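Restriction endonuclease S subunits (Thermoanaerobacter tengcongensis, PDB 3OKG) probably serves as the DNA-binding specificity subunit of a type I restriction-modification system, which pairs with M polypeptides to form the methyltransferase. Local coordinates at residues Glu17-Leu22 and Asn166-Leu171; Pro24-Val29 and Pro170-Glu175. All blocks are in the same frame, centred on the assembly; numbering follows the deposited sequence.

Contact 1 (Glu17-Leu22 and Asn166-Leu171); sequences EGPYKL and NTLIPL
The N-terminal loop ahead of strand 27-30 packs over strand 168-171, half of a two-stranded antiparallel sheet, through Pro19, Tyr20 and Leu22 against Leu168 and Pro170. The touching parts run almost parallel, 4° apart end to end, yet no hydrogen bond joins them; the nearest CA atoms, those of Leu22 and Pro170, are 7.3 Å apart, which marks side-chain packing rather than strand pairing. At one end CG of the Pro19 ring meets the CD1 methyl of Leu168 at 3.7 Å, the two side chains meeting at a slant. At the other, both methyls of Leu22 reach the same carbon: CD2 lies 3.7 Å and CD1 3.9 Å from Pro170 CB, the side chains at about a right angle. Leu22 turns CG beside its backbone N (chi1 -59°), which directs this fork at the proline. Tyr20, between them in sequence, has CG between its backbone N and carbonyl carbon (chi1 58°), a turn that brings OH to 3.6 Å from Pro170 CG. That hydroxyl is hydrogen-bonded to the carbonyl O of Phe408, while Arg409 forms a cation-pi pair with the ring. Across the two segments, then, cohesion is apolar, and the tyrosine's hydroxyl is bonded to the C-terminal region.

Contact 2 (Pro24-Val29 and Pro170-Glu175); sequences PGWRWV and PLPPLE
Arg27 and Leu171 form an antiparallel hydrogen-bonded pair, followed by the non-hydrogen-bonded pair Trp28 and Pro170, with CA atoms 5.1 and 4.8 Å apart respectively. Leu171 N donates to Arg27 O at 2.7 Å; Arg27 N returns a bond of 3.0 Å to Leu171 O. Outside the hydrogen bonds, the prolines pack on the two indoles. Pro172 CG sits over the centre of the Trp26 six-membered ring, 3.6 Å from its centroid and 4° off the normal, a nearly axial CH-pi contact, while Pro170 CB approaches the same indole at its edge. Trp26 carries CG beside its backbone N (chi1 -65°), which lays the ring over Pro172. Pro173 CD lies 4.0 Å from Trp26 CD1, the side chains at about a right angle. On Trp28 a second CH-pi contact forms, Pro170 CB lying 4.2 Å from the six-membered-ring centroid. On the other face of the sheet Arg27 and Leu171 run side by side, NH1 of Arg27 3.8 Å from Leu171 CD2. An alanine in place of Trp26 would probably leave Pro172 CG without its aromatic partner and open a gap beside Pro170. Two backbone bonds thus fix the register, and proline-indole packing carries the contact from the strand to the N-cap, Pro173, of the long helix.

How the contacts relate
From the N terminus the chain passes through 17-22, then 24-29, and about 140 residues later returns through strand 168-171 into helix 174-216. Each contact closes a long loop. Contact 2 lies along the further course of both partners, so the loops cross by a few residues rather than nest, and they share Pro170 and Leu171. Their centres are about 9 Å apart. They also join directly: Trp28 NE1 lies 2.9 Å from Tyr20 O, probably a hydrogen bond, and Ile169 N lies 2.8 Å from Val29 O, probably a hydrogen bond between strands 27-30 and 168-171. Together they tie the N-terminal loop and two-stranded sheet to the start of helix 174-216, a predicted coiled coil.

Contact 1 (Glu17-Leu22 and Asn166-Leu171)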
ATOM      1  N   GLU A  17      25.961   3.742  30.921  1.00 37.82           N
ATOM      2  CA  GLU A  17      25.844   3.522  29.471  1.00 31.45           C
ATOM      3  C   GLU A  17      24.851   4.456  28.769  1.00 32.72           C
ATOM      4  O   GLU A  17      24.883   4.552  27.550  1.00 39.20           O
ATOM      5  CB  GLU A  17      25.458   2.065  29.155  1.00 36.44           C
ATOM      6  CG  GLU A  17      26.368   1.004  29.760  1.00 66.24           C
ATOM      7  CD  GLU A  17      27.604   0.715  28.927  1.00 72.75           C
ATOM      8  OE1 GLU A  17      28.069   1.619  28.193  1.00 82.81           O
ATOM      9  OE2 GLU A  17      28.115  -0.426  29.016  1.00 75.60           O
ATOM     10  N   GLY A  18      23.949   5.095  29.514  1.00 30.97           N
ATOM     11  CA  GLY A  18      22.934   5.946  28.898  1.00 32.96           C
ATOM     12  C   GLY A  18      21.794   5.104  28.363  1.00 39.45           C
ATOM     13  O   GLY A  18      21.698   3.932  28.719  1.00 33.75           O
ATOM     14  N   PRO A  19      20.926   5.680  27.506  1.00 26.98           N
ATOM     15  CA  PRO A  19      19.737   4.944  27.037  1.00 28.72           C
ATOM     16  C   PRO A  19      20.023   3.538  26.552  1.00 35.72           C
ATOM     17  O   PRO A  19      19.258   2.641  26.880  1.00 38.17           O
ATOM     18  CB  PRO A  19      19.212   5.805  25.878  1.00 25.91           C
ATOM     19  CG  PRO A  19      19.627   7.190  26.252  1.00 28.65           C
ATOM     20  CD  PRO A  19      20.985   7.040  26.947  1.00 30.60           C
ATOM     21  N   TYR A  20      21.064   3.356  25.747  1.00 25.58           N
ATOM     22  CA  TYR A  20      21.516   2.032  25.340  1.00 26.79           C
ATOM     23  C   TYR A  20      22.997   2.131  25.035  1.00 33.72           C
ATOM     24  O   TYR A  20      23.527   3.228  24.895  1.00 26.37           O
ATOM     25  CB  TYR A  20      20.728   1.456  24.150  1.00 30.68           C
ATOM     26  CG  TYR A  20      20.744   2.306  22.898  1.00 27.60           C
ATOM     27  CD1 TYR A  20      21.818   2.265  22.022  1.00 27.60           C
ATOM     28  CD2 TYR A  20      19.675   3.152  22.593  1.00 29.80           C
ATOM     29  CE1 TYR A  20      21.829   3.069  20.867  1.00 23.44           C
ATOM     30  CE2 TYR A  20      19.677   3.934  21.460  1.00 29.27           C
ATOM     31  CZ  TYR A  20      20.762   3.885  20.598  1.00 21.96           C
ATOM     32  OH  TYR A  20      20.764   4.681  19.477  1.00 25.22           O
ATOM     33  N   LYS A  21      23.656   0.985  24.951  1.00 28.60           N
ATOM     34  CA  LYS A  21      25.109   0.935  24.871  1.00 31.73           C
ATOM     35  C   LYS A  21      25.603   1.235  23.449  1.00 29.80           C
ATOM     36  O   LYS A  21      25.156   0.624  22.490  1.00 28.77           O
ATOM     37  CB  LYS A  21      25.602  -0.447  25.297  1.00 33.81           C
ATOM     38  CG  LYS A  21      27.112  -0.571  25.382  1.00 33.28           C
ATOM     39  CD  LYS A  21      27.499  -2.028  25.640  1.00 58.21           C
ATOM     40  CE  LYS A  21      28.845  -2.136  26.334  1.00 62.54           C
ATOM     41  NZ  LYS A  21      29.801  -1.112  25.845  1.00 69.55           N
ATOM     42  N   LEU A  22      26.542   2.166  23.333  1.00 28.54           N
ATOM     43  CA  LEU A  22      27.033   2.619  22.025  1.00 25.07           C
ATOM     44  C   LEU A  22      28.394   2.014  21.779  1.00 30.86           C
ATOM     45  O   LEU A  22      29.074   1.624  22.746  1.00 27.47           O
ATOM     46  CB  LEU A  22      27.192   4.138  22.034  1.00 25.66           C
ATOM     47  CG  LEU A  22      25.924   4.925  22.336  1.00 24.65           C
ATOM     48  CD1 LEU A  22      26.217   6.412  22.332  1.00 22.00           C
ATOM     49  CD2 LEU A  22      24.848   4.570  21.337  1.00 24.61           C
ATOM     50  N   ASN A 166      16.589  19.276  24.036  1.00 19.88           N
ATOM     51  CA  ASN A 166      16.908  18.497  25.234  1.00 20.42           C
ATOM     52  C   ASN A 166      16.965  16.995  25.019  1.00 19.70           C
ATOM     53  O   ASN A 166      17.393  16.242  25.907  1.00 21.46           O
ATOM     54  CB  ASN A 166      15.911  18.827  26.365  1.00 18.48           C
ATOM     55  CG  ASN A 166      16.203  20.165  27.004  1.00 25.68           C
ATOM     56  OD1 ASN A 166      17.324  20.673  26.908  1.00 23.72           O
ATOM     57  ND2 ASN A 166      15.196  20.752  27.667  1.00 23.66           N
ATOM     58  N   THR A 167      16.541  16.539  23.844  1.00 19.26           N
ATOM     59  CA  THR A 167      16.505  15.100  23.611  1.00 16.55           C
ATOM     60  C   THR A 167      17.925  14.556  23.588  1.00 21.93           C
ATOM     61  O   THR A 167      18.850  15.271  23.219  1.00 20.79           O
ATOM     62  CB  THR A 167      15.733  14.707  22.298  1.00 21.07           C
ATOM     63  OG1 THR A 167      16.404  15.251  21.152  1.00 20.31           O
ATOM     64  CG2 THR A 167      14.253  15.172  22.341  1.00 17.12           C
ATOM     65  N   LEU A 168      18.094  13.294  23.989  1.00 18.65           N
ATOM     66  CA  LEU A 168      19.397  12.635  23.939  1.00 18.83           C
ATOM     67  C   LEU A 168      19.665  12.005  22.584  1.00 21.62           C
ATOM     68  O   LEU A 168      18.774  11.391  22.015  1.00 19.74           O
ATOM     69  CB  LEU A 168      19.454  11.496  24.976  1.00 21.74           C
ATOM     70  CG  LEU A 168      19.463  11.933  26.431  1.00 24.80           C
ATOM     71  CD1 LEU A 168      19.641  10.692  27.376  1.00 22.76           C
ATOM     72  CD2 LEU A 168      20.576  12.950  26.643  1.00 27.88           C
ATOM     73  N   ILE A 169      20.910  12.100  22.108  1.00 21.04           N
ATOM     74  CA  ILE A 169      21.294  11.517  20.831  1.00 20.95           C
ATOM     75  C   ILE A 169      22.646  10.801  20.955  1.00 18.53           C
ATOM     76  O   ILE A 169      23.501  11.246  21.696  1.00 19.10           O
ATOM     77  CB  ILE A 169      21.422  12.619  19.721  1.00 18.60           C
ATOM     78  CG1 ILE A 169      22.487  13.662  20.080  1.00 19.23           C
ATOM     79  CG2 ILE A 169      20.043  13.265  19.447  1.00 20.30           C
ATOM     80  CD1 ILE A 169      23.124  14.414  18.817  1.00 21.03           C
ATOM     81  N   PRO A 170      22.826   9.694  20.219  1.00 16.49           N
ATOM     82  CA  PRO A 170      24.109   9.007  20.176  1.00 22.02           C
ATOM     83  C   PRO A 170      25.015   9.759  19.211  1.00 22.81           C
ATOM     84  O   PRO A 170      24.588  10.112  18.102  1.00 19.72           O
ATOM     85  CB  PRO A 170      23.761   7.648  19.565  1.00 20.41           C
ATOM     86  CG  PRO A 170      22.489   7.827  18.862  1.00 22.96           C
ATOM     87  CD  PRO A 170      21.909   9.170  19.203  1.00 19.38           C
ATOM     88  N   LEU A 171      26.252   9.991  19.616  1.00 17.02           N
ATOM     89  CA  LEU A 171      27.149  10.805  18.806  1.00 16.24           C
ATOM     90  C   LEU A 171      28.474  10.107  18.480  1.00 18.70           C
ATOM     91  O   LEU A 171      29.385  10.116  19.300  1.00 24.10           O
ATOM     92  CB  LEU A 171      27.409  12.111  19.536  1.00 15.82           C
ATOM     93  CG  LEU A 171      28.139  13.185  18.710  1.00 26.07           C
ATOM     94  CD1 LEU A 171      27.174  13.829  17.762  1.00 24.47           C
ATOM     95  CD2 LEU A 171      28.717  14.241  19.642  1.00 25.07           C
TER

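Contact 2 (Pro24-Val29 and Pro170-Glu175)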
ATOM      1  N   PRO A  24      32.397   1.745  21.067  1.00 37.11           N
ATOM      2  CA  PRO A  24      33.544   2.470  21.626  1.00 32.07           C
ATOM      3  C   PRO A  24      33.754   3.793  20.891  1.00 27.80           C
ATOM      4  O   PRO A  24      33.719   3.827  19.661  1.00 29.60           O
ATOM      5  CB  PRO A  24      34.720   1.542  21.303  1.00 42.18           C
ATOM      6  CG  PRO A  24      34.122   0.191  21.208  1.00 48.37           C
ATOM      7  CD  PRO A  24      32.744   0.379  20.641  1.00 36.34           C
ATOM      8  N   GLY A  25      33.970   4.868  21.630  1.00 28.48           N
ATOM      9  CA  GLY A  25      34.279   6.143  21.013  1.00 37.96           C
ATOM     10  C   GLY A  25      33.067   7.025  20.754  1.00 31.48           C
ATOM     11  O   GLY A  25      33.210   8.231  20.589  1.00 28.31           O
ATOM     12  N   TRP A  26      31.875   6.434  20.694  1.00 26.80           N
ATOM     13  CA  TRP A  26      30.660   7.248  20.605  1.00 21.72           C
ATOM     14  C   TRP A  26      30.322   7.809  21.981  1.00 31.76           C
ATOM     15  O   TRP A  26      30.762   7.276  22.994  1.00 29.65           O
ATOM     16  CB  TRP A  26      29.497   6.394  20.149  1.00 17.39           C
ATOM     17  CG  TRP A  26      29.550   5.817  18.785  1.00 23.65           C
ATOM     18  CD1 TRP A  26      30.649   5.407  18.081  1.00 23.57           C
ATOM     19  CD2 TRP A  26      28.416   5.495  17.991  1.00 18.57           C
ATOM     20  NE1 TRP A  26      30.259   4.874  16.882  1.00 21.38           N
ATOM     21  CE2 TRP A  26      28.884   4.913  16.807  1.00 19.77           C
ATOM     22  CE3 TRP A  26      27.028   5.670  18.166  1.00 15.98           C
ATOM     23  CZ2 TRP A  26      28.030   4.503  15.784  1.00 25.23           C
ATOM     24  CZ3 TRP A  26      26.174   5.236  17.151  1.00 17.92           C
ATOM     25  CH2 TRP A  26      26.678   4.665  15.976  1.00 24.96           C
ATOM     26  N   ARG A  27      29.533   8.876  22.031  1.00 20.89           N
ATOM     27  CA  ARG A  27      29.063   9.390  23.312  1.00 19.46           C
ATOM     28  C   ARG A  27      27.608   9.857  23.263  1.00 26.21           C
ATOM     29  O   ARG A  27      27.081  10.179  22.190  1.00 19.95           O
ATOM     30  CB  ARG A  27      29.960  10.554  23.776  1.00 28.48           C
ATOM     31  CG  ARG A  27      30.199  11.573  22.683  1.00 36.17           C
ATOM     32  CD  ARG A  27      31.381  12.489  22.970  1.00 38.07           C
ATOM     33  NE  ARG A  27      30.974  13.449  23.961  1.00 49.91           N
ATOM     34  CZ  ARG A  27      30.783  14.741  23.739  1.00 46.78           C
ATOM     35  NH1 ARG A  27      31.016  15.273  22.546  1.00 35.60           N
ATOM     36  NH2 ARG A  27      30.368  15.497  24.738  1.00 39.94           N
ATOM     37  N   TRP A  28      26.970   9.901  24.427  1.00 23.62           N
ATOM     38  CA  TRP A  28      25.599  10.412  24.540  1.00 29.25           C
ATOM     39  C   TRP A  28      25.607  11.891  24.909  1.00 23.71           C
ATOM     40  O   TRP A  28      26.265  12.274  25.871  1.00 25.54           O
ATOM     41  CB  TRP A  28      24.827   9.655  25.625  1.00 22.38           C
ATOM     42  CG  TRP A  28      24.326   8.324  25.200  1.00 23.81           C
ATOM     43  CD1 TRP A  28      24.828   7.094  25.573  1.00 22.29           C
ATOM     44  CD2 TRP A  28      23.229   8.061  24.319  1.00 23.09           C
ATOM     45  NE1 TRP A  28      24.105   6.095  24.978  1.00 19.36           N
ATOM     46  CE2 TRP A  28      23.117   6.658  24.200  1.00 21.32           C
ATOM     47  CE3 TRP A  28      22.336   8.881  23.601  1.00 21.91           C
ATOM     48  CZ2 TRP A  28      22.148   6.051  23.396  1.00 21.93           C
ATOM     49  CZ3 TRP A  28      21.364   8.276  22.811  1.00 19.36           C
ATOM     50  CH2 TRP A  28      21.271   6.866  22.727  1.00 21.01           C
ATOM     51  N   VAL A  29      24.868  12.709  24.154  1.00 22.42           N
ATOM     52  CA  VAL A  29      24.714  14.129  24.465  1.00 20.94           C
ATOM     53  C   VAL A  29      23.274  14.577  24.239  1.00 19.71           C
ATOM     54  O   VAL A  29      22.513  13.894  23.558  1.00 21.68           O
ATOM     55  CB  VAL A  29      25.606  14.981  23.558  1.00 26.70           C
ATOM     56  CG1 VAL A  29      27.031  14.607  23.771  1.00 26.84           C
ATOM     57  CG2 VAL A  29      25.195  14.812  22.049  1.00 20.27           C
ATOM     58  N   PRO A 170      22.826   9.694  20.219  1.00 16.49           N
ATOM     59  CA  PRO A 170      24.109   9.007  20.176  1.00 22.02           C
ATOM     60  C   PRO A 170      25.015   9.759  19.211  1.00 22.81           C
ATOM     61  O   PRO A 170      24.588  10.112  18.102  1.00 19.72           O
ATOM     62  CB  PRO A 170      23.761   7.648  19.565  1.00 20.41           C
ATOM     63  CG  PRO A 170      22.489   7.827  18.862  1.00 22.96           C
ATOM     64  CD  PRO A 170      21.909   9.170  19.203  1.00 19.38           C
ATOM     65  N   LEU A 171      26.252   9.991  19.616  1.00 17.02           N
ATOM     66  CA  LEU A 171      27.149  10.805  18.806  1.00 16.24           C
ATOM     67  C   LEU A 171      28.474  10.107  18.480  1.00 18.70           C
ATOM     68  O   LEU A 171      29.385  10.116  19.300  1.00 24.10           O
ATOM     69  CB  LEU A 171      27.409  12.111  19.536  1.00 15.82           C
ATOM     70  CG  LEU A 171      28.139  13.185  18.710  1.00 26.07           C
ATOM     71  CD1 LEU A 171      27.174  13.829  17.762  1.00 24.47           C
ATOM     72  CD2 LEU A 171      28.717  14.241  19.642  1.00 25.07           C
ATOM     73  N   PRO A 172      28.570   9.503  17.295  1.00 19.91           N
ATOM     74  CA  PRO A 172      29.855   8.955  16.840  1.00 20.41           C
ATOM     75  C   PRO A 172      30.844  10.076  16.553  1.00 22.08           C
ATOM     76  O   PRO A 172      30.443  11.248  16.500  1.00 20.78           O
ATOM     77  CB  PRO A 172      29.511   8.293  15.510  1.00 23.20           C
ATOM     78  CG  PRO A 172      27.966   8.295  15.426  1.00 24.14           C
ATOM     79  CD  PRO A 172      27.557   9.474  16.229  1.00 17.30           C
ATOM     80  N   PRO A 173      32.121   9.725  16.333  1.00 26.60           N
ATOM     81  CA  PRO A 173      33.057  10.697  15.741  1.00 23.74           C
ATOM     82  C   PRO A 173      32.541  11.179  14.405  1.00 22.71           C
ATOM     83  O   PRO A 173      31.804  10.451  13.705  1.00 20.45           O
ATOM     84  CB  PRO A 173      34.338   9.873  15.507  1.00 25.75           C
ATOM     85  CG  PRO A 173      34.252   8.745  16.475  1.00 33.05           C
ATOM     86  CD  PRO A 173      32.761   8.431  16.625  1.00 30.18           C
ATOM     87  N   LEU A 174      32.976  12.376  14.007  1.00 19.72           N
ATOM     88  CA  LEU A 174      32.578  12.948  12.723  1.00 20.92           C
ATOM     89  C   LEU A 174      32.780  12.007  11.541  1.00 24.23           C
ATOM     90  O   LEU A 174      31.910  11.870  10.684  1.00 18.58           O
ATOM     91  CB  LEU A 174      33.354  14.250  12.492  1.00 27.77           C
ATOM     92  CG  LEU A 174      33.001  15.402  13.451  1.00 26.79           C
ATOM     93  CD1 LEU A 174      34.048  16.530  13.290  1.00 26.75           C
ATOM     94  CD2 LEU A 174      31.597  15.955  13.120  1.00 23.63           C
ATOM     95  N   GLU A 175      33.938  11.358  11.473  1.00 19.79           N
ATOM     96  CA  GLU A 175      34.220  10.509  10.320  1.00 18.66           C
ATOM     97  C   GLU A 175      33.195   9.361  10.213  1.00 22.18           C
ATOM     98  O   GLU A 175      32.732   9.017   9.111  1.00 20.67           O
ATOM     99  CB  GLU A 175      35.641   9.925  10.427  1.00 21.20           C
ATOM    100  CG  GLU A 175      36.092   9.208   9.156  1.00 31.77           C
ATOM    101  CD  GLU A 175      37.563   8.772   9.212  1.00 39.85           C
ATOM    102  OE1 GLU A 175      38.114   8.685  10.329  1.00 37.79           O
ATOM    103  OE2 GLU A 175      38.152   8.510   8.143  1.00 55.49           O
TER